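Local coordinates for papain-like protease (PDB 4RNA), which probably cleaves viral polyprotein as the papain-like cysteine protease of Middle East respiratory syndrome coronavirus, at residues A[118-123]-A[283-288]; A[266-271]-A[303-308]. All blocks are in the same frame, centred on the assembly; numbering follows the deposited sequence.

Interaction 1 of 2, residues A[118-123]-A[283-288]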
# COMPACT_ATOMS: atom_id res chain seq x y z
N VAL A 118 14.23 4.44 6.59
CA VAL A 118 13.60 3.20 7.01
C VAL A 118 14.61 2.09 7.34
O VAL A 118 14.49 1.43 8.38
CB VAL A 118 12.66 2.68 5.89
CG1 VAL A 118 12.24 1.23 6.17
CG2 VAL A 118 11.44 3.57 5.78
N ILE A 119 15.55 1.83 6.43
CA ILE A 119 16.47 0.69 6.59
C ILE A 119 17.45 0.88 7.79
O ILE A 119 17.64 -0.02 8.62
CB ILE A 119 17.26 0.45 5.24
CG1 ILE A 119 16.31 -0.11 4.16
CG2 ILE A 119 18.44 -0.51 5.41
CD1 ILE A 119 16.81 0.27 2.78
N MET A 120 17.98 2.07 7.95
CA MET A 120 18.87 2.38 9.10
C MET A 120 18.16 2.33 10.42
O MET A 120 18.80 2.02 11.39
CB MET A 120 19.47 3.79 8.94
CG MET A 120 20.41 3.76 7.76
SD MET A 120 21.47 5.23 7.67
CE MET A 120 22.56 4.84 9.03
N THR A 121 16.83 2.59 10.44
CA THR A 121 16.06 2.49 11.66
C THR A 121 15.81 1.00 11.93
O THR A 121 16.03 0.52 13.10
CB THR A 121 14.71 3.23 11.57
OG1 THR A 121 14.91 4.61 11.40
CG2 THR A 121 13.87 3.04 12.90
N LEU A 122 15.41 0.24 10.90
CA LEU A 122 15.12 -1.23 11.13
C LEU A 122 16.39 -1.95 11.55
O LEU A 122 16.38 -2.90 12.29
CB LEU A 122 14.61 -1.94 9.83
CG LEU A 122 13.22 -1.52 9.32
CD1 LEU A 122 13.06 -2.10 7.89
CD2 LEU A 122 12.17 -2.07 10.33
N ASP A 123 17.53 -1.52 11.04
CA ASP A 123 18.81 -2.10 11.43
C ASP A 123 19.16 -2.00 12.95
O ASP A 123 20.04 -2.74 13.41
CB ASP A 123 19.97 -1.49 10.61
CG ASP A 123 20.10 -2.13 9.18
OD1 ASP A 123 19.54 -3.21 8.95
OD2 ASP A 123 20.79 -1.50 8.30
N HIS A 283 18.75 10.31 8.60
CA HIS A 283 18.71 9.39 9.73
C HIS A 283 19.82 9.80 10.69
O HIS A 283 20.95 10.04 10.25
CB HIS A 283 18.95 7.95 9.28
CG HIS A 283 18.98 6.95 10.44
ND1 HIS A 283 17.89 6.57 11.05
CD2 HIS A 283 20.04 6.31 11.07
CE1 HIS A 283 18.16 5.68 12.03
NE2 HIS A 283 19.49 5.51 12.06
N ALA A 284 19.52 9.86 12.00
CA ALA A 284 20.50 10.33 12.97
C ALA A 284 20.72 9.24 14.01
O ALA A 284 19.76 8.53 14.45
CB ALA A 284 20.07 11.66 13.62
N ARG A 285 21.98 9.06 14.39
CA ARG A 285 22.28 8.14 15.52
C ARG A 285 23.11 8.83 16.60
O ARG A 285 23.85 9.75 16.28
CB ARG A 285 23.07 6.94 15.03
CG ARG A 285 22.44 6.30 13.81
CD ARG A 285 22.65 4.86 13.94
NE ARG A 285 21.88 4.11 12.96
CZ ARG A 285 22.28 2.91 12.54
NH1 ARG A 285 23.45 2.45 13.00
NH2 ARG A 285 21.58 2.21 11.66
N LEU A 286 22.95 8.38 17.84
CA LEU A 286 23.70 8.93 18.95
C LEU A 286 24.81 8.00 19.35
O LEU A 286 24.57 6.91 19.91
CB LEU A 286 22.81 9.11 20.18
CG LEU A 286 21.59 10.07 20.12
CD1 LEU A 286 21.50 10.79 21.45
CD2 LEU A 286 21.52 11.06 18.97
N LYS A 287 26.03 8.44 19.15
CA LYS A 287 27.16 7.60 19.46
C LYS A 287 28.33 8.47 19.83
O LYS A 287 28.56 9.46 19.15
CB LYS A 287 27.53 6.85 18.18
CG LYS A 287 28.23 5.53 18.44
CD LYS A 287 27.78 4.45 17.45
CE LYS A 287 28.23 4.75 16.02
NZ LYS A 287 28.16 3.46 15.26
N GLY A 288 29.10 8.05 20.83
CA GLY A 288 30.33 8.77 21.23
C GLY A 288 30.04 10.19 21.68
O GLY A 288 30.78 11.14 21.36
O HOH W 1 22.42 0.86 9.09
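The guanidinium nitrogen Arg285 NH2 donates to Met120 O at 2.8 Å and, more weakly, to a water that itself donates to Asp123 OD2. The bond to the carbonyl is bent, 134° at the hydrogen, with Met120 O lying out of the guanidinium plane. Arg285 NE fixes the rotation of that plane by a nearly straight bond to His283 NE2, 2.9 Å and in plane with both groups, bracing the arginine and imidazole together.

Met120 CB sits over one face of the His283 ring, 3.4 Å from its centroid, and the bend at chi3 (73°) turns CE back over one face of the guanidinium, 3.8 Å from Arg285 NH2. Papain-like peptidases carry their catalytic cysteine at the start of a helix; here helix 115-122 begins just after Cys113, seen as S-mercaptocysteine, and this contact seats its last turn on strand 280-287. Thr121 OG1 lies obliquely 3.5 Å from His283 CE1 and is hydrogen-bonded to Ala117 O and Asn269 ND2. Because His283 NE2 accepts while ND1 bonds to Asn269 OD1, the ring is probably neutral, protonated on ND1. Asp123 makes a salt bridge to Arg104 and a hydrogen bond to His142.

Interaction 2 of 2, residues A[266-271]-A[303-308]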
# COMPACT_ATOMS: atom_id res chain seq x y z
N VAL A 266 18.28 6.51 21.14
CA VAL A 266 19.50 6.05 20.47
C VAL A 266 19.58 6.52 19.03
O VAL A 266 20.64 6.46 18.41
CB VAL A 266 19.70 4.51 20.60
CG1 VAL A 266 19.71 4.09 22.09
CG2 VAL A 266 18.65 3.75 19.81
N ALA A 267 18.45 6.93 18.45
CA ALA A 267 18.41 7.33 17.06
C ALA A 267 17.09 8.03 16.74
O ALA A 267 16.14 7.89 17.46
CB ALA A 267 18.58 6.15 16.07
N PHE A 268 17.06 8.82 15.66
CA PHE A 268 15.82 9.46 15.26
C PHE A 268 15.86 9.82 13.80
O PHE A 268 16.96 10.00 13.24
CB PHE A 268 15.49 10.71 16.14
CG PHE A 268 16.57 11.77 16.12
CD1 PHE A 268 17.67 11.69 16.98
CD2 PHE A 268 16.50 12.80 15.23
CE1 PHE A 268 18.67 12.64 17.00
CE2 PHE A 268 17.49 13.78 15.24
CZ PHE A 268 18.57 13.70 16.12
N ASN A 269 14.70 9.96 13.16
CA ASN A 269 14.72 10.53 11.80
C ASN A 269 14.30 11.94 11.71
O ASN A 269 13.59 12.47 12.58
CB ASN A 269 13.85 9.69 10.83
CG ASN A 269 14.37 8.25 10.73
OD1 ASN A 269 15.58 8.06 10.60
ND2 ASN A 269 13.46 7.25 10.78
N VAL A 270 14.72 12.59 10.63
CA VAL A 270 14.42 14.01 10.52
C VAL A 270 13.87 14.17 9.11
O VAL A 270 14.33 13.48 8.18
CB VAL A 270 15.71 14.88 10.70
CG1 VAL A 270 15.53 16.25 10.15
CG2 VAL A 270 16.12 14.94 12.17
N PHE A 271 12.83 15.00 8.94
CA PHE A 271 12.40 15.37 7.60
C PHE A 271 12.67 16.85 7.40
O PHE A 271 12.24 17.65 8.23
CB PHE A 271 10.92 15.03 7.41
CG PHE A 271 10.36 15.35 6.03
CD1 PHE A 271 10.68 14.56 4.91
CD2 PHE A 271 9.49 16.40 5.85
CE1 PHE A 271 10.15 14.84 3.66
CE2 PHE A 271 8.96 16.68 4.59
CZ PHE A 271 9.28 15.89 3.51
N SER A 303 26.93 18.12 18.45
CA SER A 303 26.32 17.80 19.78
C SER A 303 24.91 18.42 19.98
O SER A 303 24.18 18.00 20.88
CB SER A 303 27.24 18.21 20.90
OG SER A 303 27.50 19.60 20.72
N ASP A 304 24.55 19.38 19.12
CA ASP A 304 23.25 20.10 19.20
C ASP A 304 22.73 20.35 17.82
O ASP A 304 23.46 20.83 16.93
CB ASP A 304 23.40 21.47 19.91
CG ASP A 304 23.93 21.33 21.33
OD1 ASP A 304 25.16 21.28 21.48
OD2 ASP A 304 23.14 21.16 22.29
N TRP A 305 21.43 20.09 17.67
CA TRP A 305 20.77 20.16 16.39
C TRP A 305 19.34 20.55 16.51
O TRP A 305 18.54 19.84 17.16
CB TRP A 305 20.88 18.83 15.66
CG TRP A 305 20.53 18.87 14.20
CD1 TRP A 305 20.51 19.96 13.34
CD2 TRP A 305 20.20 17.71 13.35
NE1 TRP A 305 20.17 19.57 12.07
CE2 TRP A 305 19.99 18.23 12.01
CE3 TRP A 305 20.09 16.32 13.57
CZ2 TRP A 305 19.65 17.38 10.93
CZ3 TRP A 305 19.77 15.48 12.48
CH2 TRP A 305 19.55 16.00 11.20
N LYS A 306 19.01 21.67 15.86
CA LYS A 306 17.64 22.12 15.70
C LYS A 306 17.15 21.56 14.39
O LYS A 306 17.64 21.88 13.32
CB LYS A 306 17.51 23.66 15.73
CG LYS A 306 16.03 24.10 15.75
CD LYS A 306 15.83 25.55 16.18
CE LYS A 306 16.15 26.54 15.07
NZ LYS A 306 15.74 27.93 15.45
N CYS A 307 16.13 20.72 14.47
CA CYS A 307 15.68 19.94 13.30
C CYS A 307 14.25 19.41 13.57
O CYS A 307 13.80 19.34 14.72
CB CYS A 307 16.64 18.77 13.08
SG CYS A 307 16.67 17.69 14.55
N LYS A 308 13.59 19.00 12.50
CA LYS A 308 12.20 18.48 12.51
C LYS A 308 12.19 16.97 12.57
O LYS A 308 12.34 16.26 11.56
CB LYS A 308 11.48 18.97 11.27
CG LYS A 308 11.48 20.49 11.15
CD LYS A 308 11.09 20.86 9.73
CE LYS A 308 10.51 22.25 9.64
NZ LYS A 308 10.06 22.44 8.23
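Val270, Lys308 and Trp305 bury the most surface where strand 267-272 meets strand 304-315. The short runs cross at 70°, so the pairing is confined to one end, where Phe271 N donates to Lys308 O at 2.9 Å. Lys308 O also receives a CA-H...O contact from Val270 CA at 3.2 Å, and the CG1 methyl of the valine presses against it too. The antiparallel pairing continues forward along strand 304-315 and back along strand 267-272, with a backbone hydrogen bond between Asn269 and Thr310.

Val270 divides its two methyls. With CG1 anti to the backbone N (chi1 161°) and turned to Lys308 O, Val270 CG2 is left to meet Cys307 SG and, obliquely, the six-membered ring of the indole, 3.7 Å from Trp305 CZ3. Trp305 approaches Val270 from the opposite direction, and Cys307 CB lies 3.5 Å above the indole plane, over its centre. Phe268 completes the group, with Trp305 CE3 at its ring edge, 4.0 Å from Phe268 CZ. In this curled sheet, the palm of the thumb-palm-fingers protease fold, the cluster fills the angle between the diverging strands. Lys293 makes a cation-pi contact with Trp305, and Ala284 of strand 280-287 packs beside it.

Lys308 contributes mostly backbone and the start of its chain: CB lies 3.4 Å from Phe271 O, a buried carbonyl with no polar partner in the model. With a single hydrogen bond between the two segments, their adhesion should come mainly from apolar side-chain packing.

In the fold
Interactions 1 and 2 lie 11 Å apart, centre to centre, and meet through neighbouring strands of one sheet. Ala284 N to Phe268 O, 2.8 Å, is a probable backbone bond between strands 280-287 and 267-272, and on one side of that sheet His283 ND1 and Asn269 OD1 are also 2.8 Å apart. Asn269 ND2 bonds in turn to Thr121 OG1 and Asp311 OD2, tying helix 115-122 to both strands of interaction 2. On the other side of the sheet Leu286 CD2 packs 3.8 Å from Phe268 CE1. A phosphate, probably from the crystallisation liquor, lies about 4 Å from the Phe268 side chain. Cys113, probably the papain-family nucleophile, lies just before the helix that interaction 1 holds against this sheet.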